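Local structure of beta-galactosidase (Streptococcus pneumoniae, 4CUB) at residues A[81-86]-A[169-174]; A[20-25]-A[47-52]. The protein probably binds galactose-containing glycans as a carbohydrate-binding module of a beta-galactosidase, and holds a calcium ion. All blocks are in the same frame, centred on the assembly; numbering follows the deposited sequence.

Contact 1: A[81-86]-A[169-174]; sequences VGFHED and RGTSIT. With CA (calcium ion), chain E; GAL (beta-D-galactopyranose), chain C.
The Phe83 ring takes the backbone oxygen of Ser172 at its edge, in the ring plane, with CD1 3.4 Å from Ser172 O, while the CG1 methyl of Val81 covers one face toward the rim. Ile173 lies alongside the ring and points the same way, its CG1 3.8 Å from Phe83 CD1; the same CG1 meets Val81 CG1 at 3.7 Å. Met162 of strand 157-164 touches both Phe83 and Ile173. The second flat group, the His84 imidazole, has Asp86 OD2 at its edge, in plane, and its ND1 donates a weak, bent bond (123°) to Ser172 OG at 3.0 Å. That hydroxyl is brought up to the imidazole by a chi1 of -175°, which sets OG opposite the backbone N of Ser172. Strands 70-83 and 170-177 are antiparallel neighbours in the beta-sandwich of this galactose-binding domain; here their short segments run at 125° to each other, pairing Phe83 with Ile173 as a non-hydrogen-bonded pair. Thr174 N donates to Gly82 O and His84 N to Ser172 O, one on each side of that pair. At the ends of the segments sit the ligands: Thr174 O binds the calcium ion at 2.3 Å, and Asp86 accepts from galactose O6 on OD1 and from O4 on OD2, each at 2.7 Å.

Contact 2: A[20-25]-A[47-52]; sequences AFASDS and NRWTNW. With CA (calcium ion), chain E; GAL (beta-D-galactopyranose), chain C; EDO (1,2-ethanediol), chain G.
Where strand 19-22 runs out into a loop, the backbone passes the end of the short strand 49-50 with Ser25 CA 4.5 Å from Asn51 CA, and Ser25 CA makes a CA-H...O contact with Thr50 O. The joint itself is made by the Trp49 indole. With CG opposite the backbone N (chi1 167°), the ring is carried across to segment 20-25 with NE1 leading, and NE1 forks between two acceptors in the ring plane: Ser25 OG at 2.8 Å and Asp24 O at 3.3 Å, both bent. Ala22 CB rests obliquely 3.6 Å from Trp49 NE1, and Ser25 OG has a further partner in Ser113 O. A water accepts from Asn51 ND2 and is weakly linked to Asp24 OD2, whose carboxylate is salt-bridged to Arg54; Asn51 OD1 is hydrogen-bonded to Thr171 N. Segment 47-52 also carries part of the sugar site. Galactose C5 lies over one face of the Trp52 indole, offset toward the rim, while Arg48 NH2 donates to galactose O4 at 2.7 Å and Arg48 NE to O3 at 3.0 Å. Thr50 OG1 accepts from Trp52 N in an ST turn and is also hydrogen-bonded to Asp29, another galactose ligand. Two in-plane acceptors would fix the rotation of the buried Trp49 ring, and Arg48's hydroxyl bonds with Trp52's CH-pi face are consistent with galactose recognition.

In the fold
Contacts 1 and 2 lie 9 Å apart between centres and join through strands 49-50 and 170-177, which are neighbours in one sheet. Asn51 OD1 and Thr171 N, 2.8 Å apart, probably form a hydrogen bond, as do Thr174 OG1 and Asn47 O, also at 2.8 Å; Thr174 OG1 is also bonded to Ser40 N. Between these links Ser172 OG packs on Arg48 CD at 3.3 Å. Both contacts supply the same two sites. Asp86 from contact 1 and Arg48 and Trp52 from contact 2 all meet the galactose, with Asp29 as a further partner. The calcium ion is shared by Thr174 and Asn47, its shell completed by Asn33, Asp36, Leu38 and Glu175.

Contact 1: A[81-86]-A[169-174]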
loop_
_atom_site.group_PDB
_atom_site.type_symbol
_atom_site.label_atom_id
_atom_site.label_comp_id
_atom_site.label_asym_id
_atom_site.label_seq_id
_atom_site.Cartn_x
_atom_site.Cartn_y
_atom_site.Cartn_z
ATOM N N VAL A 81 -7.905 2.744 -2.080
ATOM C CA VAL A 81 -6.713 3.076 -2.906
ATOM C C VAL A 81 -7.081 4.082 -4.006
ATOM O O VAL A 81 -7.927 3.801 -4.819
ATOM C CB VAL A 81 -6.084 1.844 -3.590
ATOM C CG1 VAL A 81 -4.824 2.264 -4.355
ATOM C CG2 VAL A 81 -5.724 0.738 -2.576
ATOM N N GLY A 82 -6.441 5.250 -4.016
ATOM C CA GLY A 82 -6.650 6.212 -5.111
ATOM C C GLY A 82 -5.602 6.050 -6.201
ATOM O O GLY A 82 -4.484 6.532 -6.049
ATOM N N PHE A 83 -5.940 5.313 -7.269
ATOM C CA PHE A 83 -5.005 5.120 -8.390
ATOM C C PHE A 83 -4.908 6.379 -9.266
ATOM O O PHE A 83 -5.909 7.038 -9.540
ATOM C CB PHE A 83 -5.416 3.917 -9.275
ATOM C CG PHE A 83 -5.361 2.593 -8.566
ATOM C CD1 PHE A 83 -4.130 2.022 -8.219
ATOM C CD2 PHE A 83 -6.534 1.927 -8.209
ATOM C CE1 PHE A 83 -4.069 0.804 -7.542
ATOM C CE2 PHE A 83 -6.479 0.719 -7.532
ATOM C CZ PHE A 83 -5.237 0.155 -7.192
ATOM N N HIS A 84 -3.686 6.678 -9.701
ATOM C CA HIS A 84 -3.389 7.771 -10.615
ATOM C C HIS A 84 -3.019 7.228 -12.005
ATOM O O HIS A 84 -2.463 6.129 -12.120
ATOM C CB HIS A 84 -2.246 8.613 -10.004
ATOM C CG HIS A 84 -1.497 9.445 -11.000
ATOM N ND1 HIS A 84 -0.567 8.903 -11.868
ATOM C CD2 HIS A 84 -1.554 10.768 -11.279
ATOM C CE1 HIS A 84 -0.093 9.860 -12.646
ATOM N NE2 HIS A 84 -0.663 11.003 -12.297
ATOM N N GLU A 85 -3.355 7.979 -13.052
ATOM C CA GLU A 85 -2.874 7.635 -14.385
ATOM C C GLU A 85 -2.337 8.847 -15.155
ATOM O O GLU A 85 -2.763 9.991 -14.947
ATOM C CB GLU A 85 -3.953 6.897 -15.194
ATOM C CG GLU A 85 -5.122 7.766 -15.628
ATOM C CD GLU A 85 -6.054 7.065 -16.596
ATOM O OE1 GLU A 85 -6.157 5.815 -16.565
ATOM O OE2 GLU A 85 -6.695 7.772 -17.395
ATOM N N ASP A 86 -1.369 8.581 -16.020
ATOM C CA ASP A 86 -0.972 9.538 -17.066
ATOM C C ASP A 86 -0.571 8.671 -18.281
ATOM O O ASP A 86 -0.971 7.503 -18.350
ATOM C CB ASP A 86 0.101 10.552 -16.602
ATOM C CG ASP A 86 1.416 9.897 -16.125
ATOM O OD1 ASP A 86 1.769 8.796 -16.581
ATOM O OD2 ASP A 86 2.125 10.507 -15.281
ATOM N N ARG A 169 3.987 1.812 -18.171
ATOM C CA ARG A 169 5.343 1.486 -17.646
ATOM C C ARG A 169 5.390 1.333 -16.116
ATOM O O ARG A 169 6.453 1.059 -15.531
ATOM C CB ARG A 169 6.391 2.488 -18.153
ATOM C CG ARG A 169 6.626 2.385 -19.657
ATOM C CD ARG A 169 7.461 3.534 -20.209
ATOM N NE ARG A 169 8.877 3.419 -19.842
ATOM C CZ ARG A 169 9.794 4.358 -20.084
ATOM N NH1 ARG A 169 9.450 5.488 -20.690
ATOM N NH2 ARG A 169 11.062 4.170 -19.710
ATOM N N GLY A 170 4.232 1.466 -15.468
ATOM C CA GLY A 170 4.130 1.196 -14.029
ATOM C C GLY A 170 2.730 1.342 -13.441
ATOM O O GLY A 170 1.793 1.756 -14.121
ATOM N N THR A 171 2.599 0.980 -12.166
ATOM C CA THR A 171 1.356 1.180 -11.418
ATOM C C THR A 171 1.558 2.471 -10.613
ATOM O O THR A 171 2.686 2.819 -10.306
ATOM C CB THR A 171 1.051 -0.031 -10.510
ATOM O OG1 THR A 171 0.938 -1.218 -11.320
ATOM C CG2 THR A 171 -0.246 0.158 -9.775
ATOM N N SER A 172 0.467 3.156 -10.272
ATOM C CA SER A 172 0.553 4.460 -9.638
ATOM C C SER A 172 -0.533 4.649 -8.601
ATOM O O SER A 172 -1.716 4.382 -8.889
ATOM C CB SER A 172 0.422 5.556 -10.710
ATOM O OG SER A 172 0.626 6.833 -10.130
ATOM N N ILE A 173 -0.144 5.145 -7.423
ATOM C CA ILE A 173 -1.085 5.394 -6.303
ATOM C C ILE A 173 -0.784 6.761 -5.643
ATOM O O ILE A 173 0.319 7.004 -5.160
ATOM C CB ILE A 173 -1.004 4.272 -5.210
ATOM C CG1 ILE A 173 -1.438 2.910 -5.761
ATOM C CG2 ILE A 173 -1.837 4.610 -3.978
ATOM C CD1 ILE A 173 -1.083 1.743 -4.854
ATOM N N THR A 174 -1.762 7.646 -5.599
ATOM C CA THR A 174 -1.540 8.910 -4.889
ATOM C C THR A 174 -1.709 8.832 -3.350
ATOM O O THR A 174 -1.012 9.550 -2.594
ATOM C CB THR A 174 -2.350 10.073 -5.507
ATOM O OG1 THR A 174 -2.072 11.262 -4.761
ATOM C CG2 THR A 174 -3.864 9.816 -5.450
HETATM CA CA CA E . -0.475 11.151 -1.038
HETATM C C1 GAL C . 7.976 10.124 -14.700
HETATM C C2 GAL C . 7.396 10.259 -13.282
HETATM C C3 GAL C . 6.335 9.178 -13.006
HETATM C C4 GAL C . 5.302 9.130 -14.131
HETATM C C5 GAL C . 6.003 8.934 -15.482
HETATM C C6 GAL C . 5.034 9.016 -16.666
HETATM O O2 GAL C . 8.426 10.146 -12.323
HETATM O O3 GAL C . 5.680 9.389 -11.769
HETATM O O4 GAL C . 4.518 10.311 -14.124
HETATM O O5 GAL C . 6.937 9.987 -15.658
HETATM O O6 GAL C . 4.248 7.855 -16.808
#

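Contact 2: A[20-25]-A[47-52]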
loop_
_atom_site.group_PDB
_atom_site.type_symbol
_atom_site.label_atom_id
_atom_site.label_comp_id
_atom_site.label_asym_id
_atom_site.label_seq_id
_atom_site.Cartn_x
_atom_site.Cartn_y
_atom_site.Cartn_z
ATOM N N ALA A 20 4.303 3.461 5.514
ATOM C CA ALA A 20 4.053 2.907 4.189
ATOM C C ALA A 20 5.304 2.218 3.711
ATOM O O ALA A 20 6.407 2.692 3.969
ATOM C CB ALA A 20 3.658 4.016 3.221
ATOM N N PHE A 21 5.142 1.101 3.010
ATOM C CA PHE A 21 6.292 0.391 2.444
ATOM C C PHE A 21 5.951 -0.131 1.044
ATOM O O PHE A 21 4.766 -0.262 0.693
ATOM C CB PHE A 21 6.786 -0.741 3.393
ATOM C CG PHE A 21 5.768 -1.838 3.628
ATOM C CD1 PHE A 21 5.666 -2.918 2.739
ATOM C CD2 PHE A 21 4.908 -1.796 4.737
ATOM C CE1 PHE A 21 4.743 -3.917 2.945
ATOM C CE2 PHE A 21 3.974 -2.814 4.953
ATOM C CZ PHE A 21 3.892 -3.871 4.049
ATOM N N ALA A 22 6.971 -0.377 0.225
ATOM C CA ALA A 22 6.784 -0.968 -1.113
ATOM C C ALA A 22 7.925 -1.944 -1.424
ATOM O O ALA A 22 9.038 -1.732 -0.972
ATOM C CB ALA A 22 6.710 0.117 -2.193
ATOM N N SER A 23 7.661 -2.983 -2.219
ATOM C CA SER A 23 8.724 -3.894 -2.655
ATOM C C SER A 23 9.830 -3.111 -3.423
ATOM O O SER A 23 11.033 -3.300 -3.182
ATOM C CB SER A 23 8.134 -5.063 -3.476
ATOM O OG SER A 23 7.385 -4.592 -4.596
ATOM N N ASP A 24 9.397 -2.163 -4.245
ATOM C CA ASP A 24 10.265 -1.345 -5.100
ATOM C C ASP A 24 9.512 -0.093 -5.540
ATOM O O ASP A 24 8.295 -0.105 -5.534
ATOM C CB ASP A 24 10.686 -2.151 -6.357
ATOM C CG ASP A 24 11.797 -1.471 -7.150
ATOM O OD1 ASP A 24 12.729 -0.897 -6.529
ATOM O OD2 ASP A 24 11.736 -1.507 -8.399
ATOM N N SER A 25 10.233 0.965 -5.948
ATOM C CA SER A 25 9.625 2.226 -6.383
ATOM C C SER A 25 10.466 2.969 -7.426
ATOM O O SER A 25 11.685 2.824 -7.463
ATOM C CB SER A 25 9.439 3.200 -5.190
ATOM O OG SER A 25 8.889 2.582 -4.046
ATOM N N ASN A 47 2.143 13.949 -6.717
ATOM C CA ASN A 47 2.204 13.292 -5.426
ATOM C C ASN A 47 1.734 11.873 -5.579
ATOM O O ASN A 47 0.534 11.631 -5.730
ATOM C CB ASN A 47 1.331 14.010 -4.393
ATOM C CG ASN A 47 1.403 13.337 -3.035
ATOM O OD1 ASN A 47 0.559 12.511 -2.701
ATOM N ND2 ASN A 47 2.448 13.644 -2.270
ATOM N N ARG A 48 2.657 10.925 -5.530
ATOM C CA ARG A 48 2.310 9.530 -5.874
ATOM C C ARG A 48 3.446 8.570 -5.645
ATOM O O ARG A 48 4.610 8.957 -5.695
ATOM C CB ARG A 48 1.797 9.419 -7.322
ATOM C CG ARG A 48 2.782 9.842 -8.416
ATOM C CD ARG A 48 2.113 9.811 -9.793
ATOM N NE ARG A 48 2.955 10.361 -10.860
ATOM C CZ ARG A 48 2.929 11.633 -11.255
ATOM N NH1 ARG A 48 2.100 12.522 -10.678
ATOM N NH2 ARG A 48 3.749 12.030 -12.224
ATOM N N TRP A 49 3.102 7.327 -5.327
ATOM C CA TRP A 49 4.040 6.227 -5.448
ATOM C C TRP A 49 3.839 5.678 -6.841
ATOM O O TRP A 49 2.684 5.597 -7.299
ATOM C CB TRP A 49 3.761 5.100 -4.431
ATOM C CG TRP A 49 4.545 3.844 -4.780
ATOM C CD1 TRP A 49 5.831 3.551 -4.407
ATOM C CD2 TRP A 49 4.103 2.748 -5.599
ATOM N NE1 TRP A 49 6.202 2.334 -4.921
ATOM C CE2 TRP A 49 5.167 1.821 -5.664
ATOM C CE3 TRP A 49 2.905 2.456 -6.276
ATOM C CZ2 TRP A 49 5.080 0.611 -6.398
ATOM C CZ3 TRP A 49 2.812 1.245 -6.991
ATOM C CH2 TRP A 49 3.894 0.347 -7.052
ATOM N N THR A 50 4.930 5.288 -7.517
ATOM C CA THR A 50 4.818 4.515 -8.774
ATOM C C THR A 50 5.995 3.602 -8.833
ATOM O O THR A 50 7.002 3.872 -8.188
ATOM C CB THR A 50 4.870 5.346 -10.092
ATOM O OG1 THR A 50 6.236 5.678 -10.413
ATOM C CG2 THR A 50 4.025 6.618 -10.021
ATOM N N ASN A 51 5.872 2.515 -9.604
ATOM C CA ASN A 51 7.052 1.797 -10.060
ATOM C C ASN A 51 7.352 2.018 -11.551
ATOM O O ASN A 51 7.768 1.088 -12.259
ATOM C CB ASN A 51 6.989 0.302 -9.685
ATOM C CG ASN A 51 5.855 -0.459 -10.375
ATOM O OD1 ASN A 51 4.961 0.117 -11.011
ATOM N ND2 ASN A 51 5.905 -1.790 -10.255
ATOM N N TRP A 52 7.144 3.247 -12.032
ATOM C CA TRP A 52 7.383 3.583 -13.451
ATOM C C TRP A 52 8.818 3.245 -13.875
ATOM O O TRP A 52 9.764 3.717 -13.255
ATOM C CB TRP A 52 7.131 5.073 -13.680
ATOM C CG TRP A 52 7.375 5.593 -15.116
ATOM C CD1 TRP A 52 6.474 5.607 -16.145
ATOM C CD2 TRP A 52 8.566 6.244 -15.619
ATOM N NE1 TRP A 52 7.040 6.193 -17.273
ATOM C CE2 TRP A 52 8.319 6.594 -16.971
ATOM C CE3 TRP A 52 9.813 6.560 -15.055
ATOM C CZ2 TRP A 52 9.282 7.230 -17.775
ATOM C CZ3 TRP A 52 10.774 7.173 -15.856
ATOM C CH2 TRP A 52 10.498 7.511 -17.202
HETATM CA CA CA E . -0.475 11.151 -1.038
HETATM C C1 GAL C . 7.976 10.124 -14.700
HETATM C C2 GAL C . 7.396 10.259 -13.282
HETATM C C3 GAL C . 6.335 9.178 -13.006
HETATM C C4 GAL C . 5.302 9.130 -14.131
HETATM C C5 GAL C . 6.003 8.934 -15.482
HETATM C C6 GAL C . 5.034 9.016 -16.666
HETATM O O2 GAL C . 8.426 10.146 -12.323
HETATM O O3 GAL C . 5.680 9.389 -11.769
HETATM O O4 GAL C . 4.518 10.311 -14.124
HETATM O O5 GAL C . 6.937 9.987 -15.658
HETATM O O6 GAL C . 4.248 7.855 -16.808
HETATM C C1 EDO G . 6.701 13.619 -5.687
HETATM O O1 EDO G . 7.583 12.749 -4.966
HETATM C C2 EDO G . 6.349 12.963 -7.020
HETATM O O2 EDO G . 5.458 11.855 -6.803
HETATM O O HOH W 1 8.656 -2.770 -9.475
#